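Local coordinates for protein beta-L-arabinobiosidase (Bacteroides thetaiotaomicron, PDB 5MQR) that probably hydrolyses glycosidic bonds in plant pectin, acting as a beta-L-arabinobiosidase and perhaps as an exo-alpha-sialidase, at residues Gly50-Gln55 against Asp112-Thr117; His352-Pro357 against Tyr458-Arg463; Asp397-Arg402 against Tyr434-Ala439; Trp438-Leu443 against Lys449-Asp454. All blocks are in the same frame, centred on the assembly; numbering follows the deposited sequence.

Contact 1. Residues Gly50-Gln55 against Asp112-Thr117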
# COMPACT_ATOMS: atom_id res chain seq x y z
N GLY A 50 -12.85 0.50 -2.70
CA GLY A 50 -13.67 -0.64 -3.06
C GLY A 50 -14.83 -0.96 -2.14
O GLY A 50 -15.31 -2.07 -2.19
N VAL A 51 -15.28 -0.01 -1.32
CA VAL A 51 -16.38 -0.25 -0.41
C VAL A 51 -17.67 -0.32 -1.22
O VAL A 51 -17.97 0.60 -1.99
CB VAL A 51 -16.54 0.82 0.68
CG1 VAL A 51 -17.66 0.45 1.65
CG2 VAL A 51 -15.26 0.98 1.47
N HIS A 52 -18.42 -1.39 -1.04
CA HIS A 52 -19.76 -1.49 -1.63
C HIS A 52 -20.83 -1.38 -0.54
O HIS A 52 -20.89 -2.22 0.37
CB HIS A 52 -19.93 -2.79 -2.41
CG HIS A 52 -18.97 -2.94 -3.53
ND1 HIS A 52 -18.80 -4.13 -4.19
CD2 HIS A 52 -18.11 -2.07 -4.10
CE1 HIS A 52 -17.89 -3.98 -5.14
NE2 HIS A 52 -17.46 -2.73 -5.11
N ASN A 53 -21.64 -0.34 -0.64
CA ASN A 53 -22.78 -0.16 0.25
C ASN A 53 -23.97 -0.74 -0.49
O ASN A 53 -24.32 -0.24 -1.57
CB ASN A 53 -23.05 1.32 0.54
CG ASN A 53 -21.81 2.10 0.89
OD1 ASN A 53 -21.56 3.17 0.31
ND2 ASN A 53 -21.06 1.62 1.87
N ILE A 54 -24.59 -1.77 0.09
CA ILE A 54 -25.70 -2.51 -0.51
C ILE A 54 -26.93 -2.44 0.39
O ILE A 54 -26.89 -2.92 1.53
CB ILE A 54 -25.34 -3.99 -0.73
CG1 ILE A 54 -24.05 -4.12 -1.55
CG2 ILE A 54 -26.48 -4.72 -1.44
CD1 ILE A 54 -24.09 -3.51 -2.94
N GLN A 55 -28.02 -1.87 -0.12
CA GLN A 55 -29.27 -1.84 0.62
C GLN A 55 -29.98 -3.19 0.48
O GLN A 55 -30.17 -3.71 -0.61
CB GLN A 55 -30.16 -0.71 0.14
CG GLN A 55 -31.30 -0.33 1.07
CD GLN A 55 -32.13 0.80 0.50
OE1 GLN A 55 -32.61 0.73 -0.64
NE2 GLN A 55 -32.27 1.88 1.26
N ASP A 112 -23.78 -14.63 -1.75
CA ASP A 112 -22.70 -13.71 -2.16
C ASP A 112 -22.62 -12.38 -1.39
O ASP A 112 -21.64 -11.66 -1.54
CB ASP A 112 -22.76 -13.44 -3.68
CG ASP A 112 -24.08 -12.77 -4.14
OD1 ASP A 112 -24.95 -12.39 -3.33
OD2 ASP A 112 -24.25 -12.63 -5.36
N GLY A 113 -23.61 -12.08 -0.57
CA GLY A 113 -23.71 -10.78 0.11
C GLY A 113 -24.41 -9.66 -0.67
O GLY A 113 -24.67 -8.60 -0.10
N TYR A 114 -24.73 -9.90 -1.95
CA TYR A 114 -25.36 -8.89 -2.83
C TYR A 114 -26.85 -9.15 -3.12
O TYR A 114 -27.65 -8.21 -3.17
CB TYR A 114 -24.60 -8.81 -4.17
CG TYR A 114 -23.21 -8.25 -4.02
CD1 TYR A 114 -22.15 -9.05 -3.61
CD2 TYR A 114 -22.96 -6.89 -4.24
CE1 TYR A 114 -20.87 -8.52 -3.44
CE2 TYR A 114 -21.69 -6.36 -4.08
CZ TYR A 114 -20.65 -7.18 -3.68
OH TYR A 114 -19.39 -6.65 -3.55
N GLN A 115 -27.18 -10.42 -3.34
CA GLN A 115 -28.55 -10.89 -3.64
C GLN A 115 -29.04 -11.71 -2.45
O GLN A 115 -28.46 -12.74 -2.10
CB GLN A 115 -28.49 -11.78 -4.89
CG GLN A 115 -29.82 -12.39 -5.32
CD GLN A 115 -29.67 -13.47 -6.39
OE1 GLN A 115 -28.65 -14.16 -6.50
NE2 GLN A 115 -30.72 -13.64 -7.18
N TRP A 116 -30.15 -11.27 -1.87
CA TRP A 116 -30.68 -11.82 -0.64
C TRP A 116 -32.10 -12.38 -0.82
O TRP A 116 -32.87 -11.90 -1.64
CB TRP A 116 -30.72 -10.72 0.42
CG TRP A 116 -29.39 -10.19 0.78
CD1 TRP A 116 -28.63 -9.32 0.06
CD2 TRP A 116 -28.64 -10.52 1.95
NE1 TRP A 116 -27.44 -9.08 0.72
CE2 TRP A 116 -27.43 -9.80 1.88
CE3 TRP A 116 -28.88 -11.34 3.05
CZ2 TRP A 116 -26.45 -9.90 2.86
CZ3 TRP A 116 -27.92 -11.42 4.03
CH2 TRP A 116 -26.72 -10.70 3.94
N THR A 117 -32.44 -13.38 -0.02
CA THR A 117 -33.81 -13.84 0.10
C THR A 117 -34.65 -12.76 0.81
O THR A 117 -34.10 -11.83 1.45
CB THR A 117 -33.90 -15.12 0.94
OG1 THR A 117 -33.33 -14.87 2.23
CG2 THR A 117 -33.14 -16.28 0.26

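Contact 2. Residues His352-Pro357 against Tyr458-Arg463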
# COMPACT_ATOMS: atom_id res chain seq x y z
N HIS A 352 -19.64 4.50 4.87
CA HIS A 352 -20.93 4.93 4.32
C HIS A 352 -21.15 6.40 4.68
O HIS A 352 -21.26 6.75 5.84
CB HIS A 352 -22.04 4.03 4.87
CG HIS A 352 -23.41 4.32 4.34
ND1 HIS A 352 -24.16 3.39 3.66
CD2 HIS A 352 -24.20 5.42 4.46
CE1 HIS A 352 -25.34 3.90 3.36
NE2 HIS A 352 -25.38 5.14 3.83
N GLY A 353 -21.19 7.26 3.65
CA GLY A 353 -21.25 8.71 3.83
C GLY A 353 -22.50 9.39 3.33
O GLY A 353 -22.59 10.61 3.38
N GLU A 354 -23.47 8.60 2.88
CA GLU A 354 -24.77 9.09 2.41
C GLU A 354 -25.82 8.98 3.52
O GLU A 354 -25.72 8.13 4.41
CB GLU A 354 -25.21 8.25 1.21
CG GLU A 354 -24.26 8.31 0.01
CD GLU A 354 -24.28 9.67 -0.69
OE1 GLU A 354 -25.36 10.31 -0.70
OE2 GLU A 354 -23.24 10.09 -1.26
N ILE A 355 -26.82 9.86 3.48
CA ILE A 355 -27.97 9.75 4.37
C ILE A 355 -29.23 9.88 3.51
O ILE A 355 -29.62 10.99 3.12
CB ILE A 355 -27.99 10.80 5.50
CG1 ILE A 355 -26.69 10.81 6.32
CG2 ILE A 355 -29.20 10.58 6.42
CD1 ILE A 355 -26.63 11.92 7.35
N THR A 356 -29.84 8.73 3.23
CA THR A 356 -31.20 8.67 2.73
C THR A 356 -32.08 9.56 3.63
O THR A 356 -31.91 9.53 4.86
CB THR A 356 -31.73 7.23 2.78
OG1 THR A 356 -30.75 6.33 2.23
CG2 THR A 356 -33.01 7.09 1.99
N PRO A 357 -32.98 10.37 3.06
CA PRO A 357 -33.95 11.05 3.93
C PRO A 357 -34.85 10.01 4.65
O PRO A 357 -35.21 9.01 4.05
CB PRO A 357 -34.78 11.91 2.96
CG PRO A 357 -34.23 11.73 1.61
CD PRO A 357 -33.28 10.57 1.63
N TYR A 458 -30.37 7.91 -4.71
CA TYR A 458 -29.76 7.83 -6.02
C TYR A 458 -28.73 6.72 -6.05
O TYR A 458 -28.33 6.23 -4.99
CB TYR A 458 -29.12 9.17 -6.39
CG TYR A 458 -28.39 9.85 -5.26
CD1 TYR A 458 -27.18 9.32 -4.73
CD2 TYR A 458 -28.87 11.04 -4.73
CE1 TYR A 458 -26.52 9.98 -3.69
CE2 TYR A 458 -28.21 11.70 -3.71
CZ TYR A 458 -27.04 11.18 -3.19
OH TYR A 458 -26.44 11.88 -2.19
N ALA A 459 -28.34 6.35 -7.27
CA ALA A 459 -27.23 5.42 -7.51
C ALA A 459 -25.97 6.25 -7.52
O ALA A 459 -25.98 7.39 -7.94
CB ALA A 459 -27.39 4.69 -8.84
N LYS A 460 -24.88 5.68 -7.03
CA LYS A 460 -23.62 6.39 -7.00
C LYS A 460 -22.45 5.43 -7.05
O LYS A 460 -22.42 4.46 -6.28
CB LYS A 460 -23.55 7.27 -5.76
CG LYS A 460 -22.41 8.24 -5.81
CD LYS A 460 -22.04 8.71 -4.43
CE LYS A 460 -21.15 7.69 -3.76
NZ LYS A 460 -21.18 7.82 -2.28
N VAL A 461 -21.50 5.72 -7.95
CA VAL A 461 -20.21 5.03 -8.04
C VAL A 461 -19.07 6.06 -7.92
O VAL A 461 -19.24 7.19 -8.39
CB VAL A 461 -20.10 4.15 -9.32
CG1 VAL A 461 -21.23 3.13 -9.37
CG2 VAL A 461 -20.14 4.96 -10.58
N GLU A 462 -17.97 5.70 -7.26
CA GLU A 462 -16.79 6.54 -7.10
C GLU A 462 -15.57 5.70 -7.52
O GLU A 462 -15.40 4.58 -7.05
CB GLU A 462 -16.51 7.00 -5.65
CG GLU A 462 -17.65 7.51 -4.81
CD GLU A 462 -17.26 8.46 -3.65
OE1 GLU A 462 -16.08 8.56 -3.28
OE2 GLU A 462 -18.16 9.17 -3.12
N ARG A 463 -14.73 6.27 -8.38
CA ARG A 463 -13.44 5.65 -8.73
C ARG A 463 -12.33 6.42 -8.03
O ARG A 463 -12.03 7.57 -8.39
CB ARG A 463 -13.22 5.63 -10.25
CG ARG A 463 -11.97 4.92 -10.71
CD ARG A 463 -11.94 3.47 -10.29
NE ARG A 463 -11.00 2.61 -11.02
CZ ARG A 463 -9.73 2.37 -10.69
NH1 ARG A 463 -9.16 2.96 -9.64
NH2 ARG A 463 -9.02 1.52 -11.41

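Contact 3. Residues Asp397-Arg402 against Tyr434-Ala439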
# COMPACT_ATOMS: atom_id res chain seq x y z
N ASP A 397 -34.22 1.68 6.89
CA ASP A 397 -33.74 0.83 5.81
C ASP A 397 -32.57 -0.02 6.34
O ASP A 397 -31.74 0.48 7.08
CB ASP A 397 -33.29 1.69 4.63
CG ASP A 397 -34.41 2.51 4.05
OD1 ASP A 397 -35.54 2.00 4.03
OD2 ASP A 397 -34.18 3.68 3.59
N MSE A 398 -32.50 -1.29 5.92
CA MSE A 398 -31.43 -2.21 6.33
C MSE A 398 -30.40 -2.27 5.23
O MSE A 398 -30.74 -2.38 4.03
CB MSE A 398 -31.96 -3.60 6.69
CG MSE A 398 -33.10 -3.62 7.69
SE MSE A 398 -32.71 -2.52 9.25
CE MSE A 398 -31.18 -3.55 9.91
N TRP A 399 -29.14 -2.16 5.64
CA TRP A 399 -28.00 -2.13 4.73
C TRP A 399 -26.90 -3.13 5.16
O TRP A 399 -26.85 -3.58 6.32
CB TRP A 399 -27.37 -0.74 4.73
CG TRP A 399 -28.13 0.30 4.04
CD1 TRP A 399 -29.22 0.96 4.50
CD2 TRP A 399 -27.82 0.87 2.77
NE1 TRP A 399 -29.62 1.91 3.60
CE2 TRP A 399 -28.79 1.87 2.51
CE3 TRP A 399 -26.82 0.64 1.82
CZ2 TRP A 399 -28.81 2.61 1.35
CZ3 TRP A 399 -26.84 1.38 0.64
CH2 TRP A 399 -27.83 2.36 0.41
N ILE A 400 -26.03 -3.43 4.21
CA ILE A 400 -24.75 -4.09 4.50
C ILE A 400 -23.63 -3.37 3.71
O ILE A 400 -23.89 -2.77 2.69
CB ILE A 400 -24.83 -5.62 4.20
CG1 ILE A 400 -23.82 -6.41 5.06
CG2 ILE A 400 -24.64 -5.94 2.70
CD1 ILE A 400 -24.02 -7.93 5.05
N SER A 401 -22.41 -3.39 4.23
CA SER A 401 -21.27 -2.88 3.48
C SER A 401 -20.20 -3.94 3.44
O SER A 401 -19.91 -4.59 4.44
CB SER A 401 -20.71 -1.58 4.07
OG SER A 401 -21.43 -0.45 3.59
N ARG A 402 -19.62 -4.10 2.26
CA ARG A 402 -18.45 -4.94 2.07
C ARG A 402 -17.24 -4.02 1.97
O ARG A 402 -17.21 -3.11 1.16
CB ARG A 402 -18.60 -5.73 0.79
CG ARG A 402 -17.40 -6.59 0.46
CD ARG A 402 -17.41 -6.82 -1.03
NE ARG A 402 -16.47 -7.84 -1.43
CZ ARG A 402 -16.16 -8.13 -2.69
NH1 ARG A 402 -16.67 -7.45 -3.71
NH2 ARG A 402 -15.28 -9.11 -2.92
N TYR A 434 -22.52 2.56 -4.17
CA TYR A 434 -23.64 2.87 -3.31
C TYR A 434 -24.88 2.46 -4.10
O TYR A 434 -25.18 3.06 -5.12
CB TYR A 434 -23.65 4.38 -3.03
CG TYR A 434 -24.81 4.83 -2.18
CD1 TYR A 434 -24.84 4.56 -0.81
CD2 TYR A 434 -25.87 5.52 -2.74
CE1 TYR A 434 -25.91 4.99 -0.02
CE2 TYR A 434 -26.93 5.93 -1.96
CZ TYR A 434 -26.96 5.66 -0.60
OH TYR A 434 -28.04 6.06 0.16
N SER A 435 -25.58 1.42 -3.62
CA SER A 435 -26.60 0.75 -4.41
C SER A 435 -27.90 0.51 -3.61
O SER A 435 -28.10 -0.56 -3.01
CB SER A 435 -26.04 -0.55 -4.99
OG SER A 435 -26.93 -1.08 -5.94
N PRO A 436 -28.78 1.54 -3.56
CA PRO A 436 -30.13 1.38 -2.98
C PRO A 436 -30.98 0.45 -3.82
O PRO A 436 -30.73 0.32 -5.02
CB PRO A 436 -30.69 2.81 -2.98
CG PRO A 436 -29.50 3.70 -3.08
CD PRO A 436 -28.54 2.94 -3.94
N VAL A 437 -31.96 -0.21 -3.21
CA VAL A 437 -32.81 -1.20 -3.91
C VAL A 437 -33.48 -0.57 -5.14
O VAL A 437 -33.55 -1.20 -6.20
CB VAL A 437 -33.88 -1.85 -2.97
CG1 VAL A 437 -34.70 -2.93 -3.70
CG2 VAL A 437 -33.21 -2.49 -1.77
N TRP A 438 -33.95 0.67 -4.99
CA TRP A 438 -34.65 1.39 -6.07
C TRP A 438 -33.75 2.32 -6.89
O TRP A 438 -34.24 3.04 -7.76
CB TRP A 438 -35.85 2.16 -5.50
CG TRP A 438 -37.04 1.27 -5.20
CD1 TRP A 438 -37.06 -0.11 -5.12
CD2 TRP A 438 -38.37 1.70 -4.89
NE1 TRP A 438 -38.33 -0.55 -4.79
CE2 TRP A 438 -39.15 0.53 -4.65
CE3 TRP A 438 -38.99 2.95 -4.80
CZ2 TRP A 438 -40.51 0.58 -4.36
CZ3 TRP A 438 -40.36 2.99 -4.49
CH2 TRP A 438 -41.09 1.80 -4.28
N ALA A 439 -32.44 2.29 -6.63
CA ALA A 439 -31.47 2.95 -7.47
C ALA A 439 -30.22 2.07 -7.61
O ALA A 439 -29.11 2.50 -7.26
CB ALA A 439 -31.11 4.33 -6.89

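Contact 4. Residues Trp438-Leu443 against Lys449-Asp454. With CA (calcium ion), chain J.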
# COMPACT_ATOMS: atom_id res chain seq x y z
N TRP A 438 -33.95 0.67 -4.99
CA TRP A 438 -34.65 1.39 -6.07
C TRP A 438 -33.75 2.32 -6.89
O TRP A 438 -34.24 3.04 -7.76
CB TRP A 438 -35.85 2.16 -5.50
CG TRP A 438 -37.04 1.27 -5.20
CD1 TRP A 438 -37.06 -0.11 -5.12
CD2 TRP A 438 -38.37 1.70 -4.89
NE1 TRP A 438 -38.33 -0.55 -4.79
CE2 TRP A 438 -39.15 0.53 -4.65
CE3 TRP A 438 -38.99 2.95 -4.80
CZ2 TRP A 438 -40.51 0.58 -4.36
CZ3 TRP A 438 -40.36 2.99 -4.49
CH2 TRP A 438 -41.09 1.80 -4.28
N ALA A 439 -32.44 2.29 -6.63
CA ALA A 439 -31.47 2.95 -7.47
C ALA A 439 -30.22 2.07 -7.61
O ALA A 439 -29.11 2.50 -7.26
CB ALA A 439 -31.11 4.33 -6.89
N PRO A 440 -30.39 0.86 -8.16
CA PRO A 440 -29.32 -0.14 -8.10
C PRO A 440 -28.22 0.10 -9.11
O PRO A 440 -28.44 0.70 -10.17
CB PRO A 440 -30.05 -1.44 -8.44
CG PRO A 440 -31.13 -1.02 -9.36
CD PRO A 440 -31.57 0.34 -8.88
N VAL A 441 -27.02 -0.36 -8.76
CA VAL A 441 -25.89 -0.35 -9.65
C VAL A 441 -25.66 -1.77 -10.15
O VAL A 441 -25.72 -2.70 -9.37
CB VAL A 441 -24.65 0.19 -8.91
CG1 VAL A 441 -23.39 0.04 -9.76
CG2 VAL A 441 -24.88 1.64 -8.51
N SER A 442 -25.38 -1.94 -11.44
CA SER A 442 -25.22 -3.27 -12.01
C SER A 442 -24.32 -3.22 -13.22
O SER A 442 -24.02 -2.15 -13.72
CB SER A 442 -26.59 -3.86 -12.42
OG SER A 442 -27.19 -3.03 -13.42
N LEU A 443 -23.94 -4.40 -13.72
CA LEU A 443 -23.20 -4.51 -14.98
C LEU A 443 -24.10 -4.96 -16.12
O LEU A 443 -25.05 -5.70 -15.93
CB LEU A 443 -22.06 -5.51 -14.83
CG LEU A 443 -20.93 -5.04 -13.90
CD1 LEU A 443 -19.97 -6.18 -13.59
CD2 LEU A 443 -20.19 -3.87 -14.51
N LYS A 449 -23.79 0.23 -15.06
CA LYS A 449 -25.11 0.87 -15.18
C LYS A 449 -25.58 1.39 -13.85
O LYS A 449 -25.48 0.71 -12.84
CB LYS A 449 -26.15 -0.11 -15.72
CG LYS A 449 -27.41 0.54 -16.29
CD LYS A 449 -28.61 -0.40 -16.53
CE LYS A 449 -28.24 -1.84 -16.73
NZ LYS A 449 -29.29 -2.66 -17.35
N LEU A 450 -26.10 2.62 -13.88
CA LEU A 450 -26.74 3.25 -12.76
C LEU A 450 -28.22 3.40 -13.12
O LEU A 450 -28.54 4.02 -14.12
CB LEU A 450 -26.13 4.63 -12.54
CG LEU A 450 -24.68 4.61 -12.04
CD1 LEU A 450 -23.72 4.18 -13.11
CD2 LEU A 450 -24.29 6.00 -11.55
N GLN A 451 -29.10 2.83 -12.30
CA GLN A 451 -30.54 3.01 -12.44
C GLN A 451 -31.08 3.76 -11.22
O GLN A 451 -30.49 3.70 -10.16
CB GLN A 451 -31.24 1.67 -12.59
CG GLN A 451 -30.91 0.95 -13.89
CD GLN A 451 -31.50 -0.46 -13.94
OE1 GLN A 451 -31.25 -1.29 -13.06
NE2 GLN A 451 -32.26 -0.75 -14.99
N ASP A 452 -32.18 4.50 -11.41
CA ASP A 452 -32.77 5.34 -10.38
C ASP A 452 -34.30 5.54 -10.60
O ASP A 452 -34.72 6.27 -11.52
CB ASP A 452 -32.06 6.69 -10.35
CG ASP A 452 -32.42 7.55 -9.12
OD1 ASP A 452 -33.42 7.32 -8.43
OD2 ASP A 452 -31.70 8.53 -8.86
N LYS A 453 -35.10 4.89 -9.76
CA LYS A 453 -36.53 5.16 -9.69
C LYS A 453 -36.93 5.57 -8.29
O LYS A 453 -38.11 5.51 -7.96
CB LYS A 453 -37.35 3.94 -10.15
CG LYS A 453 -37.17 2.73 -9.27
CD LYS A 453 -38.10 1.59 -9.66
CE LYS A 453 -37.73 0.96 -10.98
NZ LYS A 453 -38.25 -0.44 -11.00
N ASP A 454 -35.97 6.03 -7.50
CA ASP A 454 -36.20 6.31 -6.11
C ASP A 454 -36.29 7.81 -5.95
O ASP A 454 -35.30 8.49 -6.17
CB ASP A 454 -35.04 5.77 -5.25
CG ASP A 454 -35.37 5.75 -3.74
OD1 ASP A 454 -36.19 6.60 -3.29
OD2 ASP A 454 -34.84 4.85 -3.03
CA CA J . -33.52 9.50 -7.34
O HOH W 1 -33.78 2.48 -2.61
O HOH W 2 -28.46 -1.06 -12.51
O HOH W 3 -34.09 11.29 -5.75
O HOH W 4 -31.98 11.33 -7.78

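Contact 1. Residues Gly50-Gln55 against Asp112-Thr117
In the N-terminal beta-propeller, H52 and I54 of strand 52-57 meet Y114 in the loop that links strands 104-110 and 120-123. The tyrosine hydroxyl meets the edge of the imidazole: H52 ND1 and Y114 OH are hydrogen-bonded at 2.7 Å, and either could be the donor. The two rings meet rim to rim, their planes turned 65° apart. Y114 CG lies beside the backbone N, anti to the carbonyl carbon (chi1 -67°), which sends the phenol past I54 to H52. The same hydroxyl also bonds R402 NH1, while H52 NE2 bonds the L428 carbonyl. Further along the phenol, I54 CD1 packs on Y114 CD2 at 3.8 Å, the two side chains running roughly at right angles. A phenylalanine in place of Y114 would probably keep this apolar contact but leave H52 ND1 and R402 without their shared hydroxyl. The loop itself is held by D112, whose OD1 accepts from Y114 N (2.9 Å) and, nearly straight at 175°, from Q115 N (3.0 Å). S110 OG ties down further backbone atoms. This Asx turn, with S-x-D-G-x-x-W between two blade strands, resembles the Asp-box of sialidase-type propellers, with one residue fewer between the aspartate and the glycine.

Contact 2. Residues His352-Pro357 against Tyr458-Arg463
E354 holds two partners with its two carboxylate oxygens. Y458 OH donates to E354 OE1; the modelled 2.4 Å is shorter than expected, and its exact value is doubtful. On the other oxygen, K460 NZ forms a salt bridge to E354 OE2 at 3.2 Å, arriving on the anti side and 25° out of the carboxylate plane. The lysine NZ also makes a weak bond to E462 OE2 at 3.4 Å, so one ammonium lies between two acids, and E462 has R566 as a second counter-charge. The network spans a fold boundary: E354 sits in the loop after strand 349-350, an edge strand of a four-stranded antiparallel sheet in the BNR-repeat region, whereas K460 begins strand 460-468 of the large mixed sheet. An alanine in place of E354 would probably leave Y458 OH without this acceptor and K460 with only its weak bond to E462 within the network. The carboxylate stands nearly upright to the phenol plane, at 79°. The bend in the glutamate chain at chi2 (-71°) brings the carboxylate between the tyrosine and the lysine. Outside the charges, Y434 packs against the glutamate. Y458 and K460 both lean on R570.

Contact 3. Residues Asp397-Arg402 against Tyr434-Ala439
W399 on strand 397-403 and P436, just past the end of strand 431-435, are the residues whose CA atoms come nearest, yet these remain 8.7 Å apart, too far for neighbouring strands; beyond the proline the chain folds into a type I beta turn, closed by A439 N to P436 O at 3.1 Å. Side chains therefore bridge the gap. The six-membered ring of W399 and the ring of Y434 lie nearly parallel, 19° between planes, but are slid so far that they barely overlap, with centroids 5.1 Å apart. What touches is the far corner of the indole: W399 CH2 comes to 3.3 Å from Y434 CE1, while W399 CZ2 lies 3.7 Å from Y434 OH. Y434 has CG anti to its own backbone N (chi1 178°), which carries the phenol across to the indole. P436 adds to the packing, its CG 4.1 Å from W399 CH2. The tyrosine hydroxyl is spoken for by D457 OD2, which is likely to hold the outer end of the ring, and H352 meets the indole edge-to-face. Strand 52-57 is the element between: it bonds on one side to 397-403, as in I54 with I400, and on the other to 431-435, as in N53 with S435. W399 and Y434 thus pack over the same face of the mixed sheet, with N53 touching both.

Contact 4. Residues Trp438-Leu443 against Lys449-Asp454
K449 pairs with S442 as an antiparallel hydrogen-bonded pair: K449 N gives to S442 O at 2.7 Å and S442 N returns to K449 O at 3.0 Å. On that face S442 OG, set between its backbone N and carbonyl carbon (chi1 61°), lies beside the lysine CE, and the ammonium goes on to E444. L450 sits opposite V441 in a non-hydrogen-bonded pair, both side chains on the other face. Q451 N bonds P440 O at 3.1 Å, and its OE1 shares a water with P440 O and S442 OG; NE2 turns to E601. The strands form a beta hairpin, 441-444 with 447-452, whose open end carries a calcium site. There D452 chelates the metal through both oxygens, OD1 at 2.4 Å and OD2 at 2.6 Å; OD2 also hydrogen-bonds T571 OG1. D452 OD1 accepts from D454 N as well, an Asx turn. Beyond the paired strands K453 N bonds W438 O at 2.9 Å, nearly straight (168°). D454 contributes its carbonyl, D454 O to calcium 2.4 Å; D457 O, E597 OE1 and two waters complete the shell. The D454 carboxylate looks elsewhere: OD1 takes R58 and F456 N, OD2 a water bound to W438 N.

In the fold
From the N terminus, contact 1 closes first, a 56-residue loop tying strand 52-57 to a turn of the propeller; it is complete before the others begin. Contact 2 opens at 352-357 and closes a hundred residues later at 458-463, and contacts 3 and 4 both nest inside that loop. Those two run in succession, 397-402 with 434-439 and then the tight hairpin 438-443 with 449-454, sharing W438 and A439. Strands 397-403, 52-57, 431-435 and 460-468 are consecutive in one mixed sheet, so contacts 1, 2 and 3 all reach it and join propeller to CBM-like region. N53 ND2 to S401 OG links contacts 1 and 3, and S435 OG to V441 N links 3 and 4.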